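Prophage Lp1 protein 11 (Lactobacillus plantarum WCFS1, PDB 3B7H) is a small helical prophage protein with a Cro/C1-type helix-turn-helix domain and probably binds DNA, perhaps as a transcriptional regulator. Local coordinates at residues Q19-I23 and N24-T28. Residues are numbered along the deposited sequence; the frame is centred on the assembly and turned at random.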
loop_
_atom_site.group_PDB
_atom_site.type_symbol
_atom_site.label_atom_id
_atom_site.label_comp_id
_atom_site.label_asym_id
_atom_site.label_seq_id
_atom_site.Cartn_x
_atom_site.Cartn_y
_atom_site.Cartn_z
ATOM N N GLN A 19 7.812 -8.650 -17.571
ATOM C CA GLN A 19 8.113 -10.050 -17.296
ATOM C C GLN A 19 7.471 -11.002 -18.294
ATOM O O GLN A 19 7.521 -12.212 -18.095
ATOM C CB GLN A 19 7.708 -10.446 -15.865
ATOM C CG GLN A 19 8.622 -9.904 -14.777
ATOM C CD GLN A 19 8.603 -10.733 -13.503
ATOM O OE1 GLN A 19 8.357 -11.952 -13.521
ATOM N NE2 GLN A 19 8.884 -10.079 -12.387
ATOM N N ASN A 20 6.902 -10.467 -19.376
ATOM C CA ASN A 20 6.199 -11.279 -20.376
ATOM C C ASN A 20 5.072 -12.121 -19.745
ATOM O O ASN A 20 4.840 -13.268 -20.139
ATOM C CB ASN A 20 7.171 -12.183 -21.163
ATOM C CG ASN A 20 8.287 -11.393 -21.922
ATOM O OD1 ASN A 20 8.207 -10.159 -22.153
ATOM N ND2 ASN A 20 9.323 -12.138 -22.342
ATOM N N LEU A 21 4.395 -11.540 -18.754
ATOM C CA LEU A 21 3.209 -12.133 -18.136
ATOM C C LEU A 21 1.990 -11.347 -18.620
ATOM O O LEU A 21 2.106 -10.345 -19.321
ATOM C CB LEU A 21 3.303 -12.056 -16.604
ATOM C CG LEU A 21 4.383 -12.899 -15.920
ATOM C CD1 LEU A 21 4.718 -12.385 -14.547
ATOM C CD2 LEU A 21 3.924 -14.331 -15.843
ATOM N N THR A 22 0.820 -11.802 -18.226
ATOM C CA THR A 22 -0.391 -11.038 -18.429
ATOM C C THR A 22 -1.021 -10.833 -17.052
ATOM O O THR A 22 -0.726 -11.580 -16.121
ATOM C CB THR A 22 -1.372 -11.766 -19.383
ATOM O OG1 THR A 22 -1.693 -13.065 -18.867
ATOM C CG2 THR A 22 -0.776 -11.910 -20.776
ATOM N N ILE A 23 -1.868 -9.819 -16.918
ATOM C CA ILE A 23 -2.539 -9.580 -15.655
ATOM C C ILE A 23 -3.358 -10.798 -15.229
ATOM O O ILE A 23 -3.420 -11.127 -14.053
ATOM C CB ILE A 23 -3.395 -8.275 -15.676
ATOM C CG1 ILE A 23 -3.978 -7.997 -14.275
ATOM C CG2 ILE A 23 -4.508 -8.326 -16.731
ATOM C CD1 ILE A 23 -2.953 -7.548 -13.236
ATOM N N ASN A 24 -3.956 -11.489 -16.188
ATOM C CA ASN A 24 -4.750 -12.671 -15.904
ATOM C C ASN A 24 -3.899 -13.818 -15.386
ATOM O O ASN A 24 -4.292 -14.537 -14.472
ATOM C CB ASN A 24 -5.484 -13.092 -17.185
ATOM C CG ASN A 24 -6.380 -14.289 -16.994
ATOM O OD1 ASN A 24 -6.086 -15.392 -17.480
ATOM N ND2 ASN A 24 -7.498 -14.074 -16.325
ATOM N N ARG A 25 -2.732 -14.000 -15.981
ATOM C CA ARG A 25 -1.802 -15.016 -15.522
ATOM C C ARG A 25 -1.308 -14.737 -14.083
ATOM O O ARG A 25 -1.233 -15.639 -13.247
ATOM C CB ARG A 25 -0.625 -15.086 -16.487
ATOM C CG ARG A 25 0.388 -16.168 -16.190
ATOM C CD ARG A 25 -0.260 -17.519 -15.881
ATOM N NE ARG A 25 0.752 -18.569 -15.701
ATOM C CZ ARG A 25 0.515 -19.782 -15.187
ATOM N NH1 ARG A 25 -0.712 -20.135 -14.783
ATOM N NH2 ARG A 25 1.516 -20.653 -15.073
ATOM N N VAL A 26 -0.989 -13.472 -13.814
ATOM C CA VAL A 26 -0.546 -13.045 -12.494
ATOM C C VAL A 26 -1.686 -13.265 -11.520
ATOM O O VAL A 26 -1.492 -13.803 -10.457
ATOM C CB VAL A 26 -0.101 -11.581 -12.516
ATOM C CG1 VAL A 26 0.094 -11.038 -11.113
ATOM C CG2 VAL A 26 1.177 -11.452 -13.318
ATOM N N ALA A 27 -2.887 -12.869 -11.905
ATOM C CA ALA A 27 -4.057 -13.096 -11.079
ATOM C C ALA A 27 -4.224 -14.591 -10.745
ATOM O O ALA A 27 -4.441 -14.971 -9.600
ATOM C CB ALA A 27 -5.300 -12.542 -11.753
ATOM N N THR A 28 -4.069 -15.449 -11.734
ATOM C CA THR A 28 -4.222 -16.877 -11.476
ATOM C C THR A 28 -3.113 -17.362 -10.497
ATOM O O THR A 28 -3.407 -17.996 -9.486
ATOM C CB THR A 28 -4.332 -17.716 -12.827
ATOM O OG1 THR A 28 -3.130 -17.601 -13.601
ATOM C CG2 THR A 28 -5.498 -17.219 -13.677
#
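Thr22 caps helix 23-30 by taking the amide of Arg25, in the first turn, on its side-chain oxygen: Arg25 N donates to Thr22 OG1 at 3.2 Å, with an N-H...O angle of 154°. The torsion of Thr22 sets this up, since chi1 of 58° places OG1 between its own backbone N and carbonyl carbon, turned toward the first turn of the helix. Val26 N and Ala27 N begin the backbone i to i-4 series, the former reaching Thr22 O at 3.0 Å in a nearly straight bond, the latter Ile23 O at 2.8 Å. In this Cro/C1-type domain the helix so started is the first of the helix-turn-helix pair, with helix 34-41 as the second and, as in relatives, the probable recognition helix. Ile23 and Ala27 pack against that second helix. Leading into the cap, Gln19 NE2 donates to Leu60 O on helix 50-60, and Asn20 at positive phi is the C-prime residue of the Schellman motif that closes helix 4-18. Leu21 turns its side chain toward the helix and crosses that of Val26 at about a right angle, CD1 lying 3.9 Å from Val26 CG2 and CD2 4.0 Å from Arg25 CG. Further along, the hydroxyl of Thr28 turns back and donates to Arg25 O at 2.8 Å.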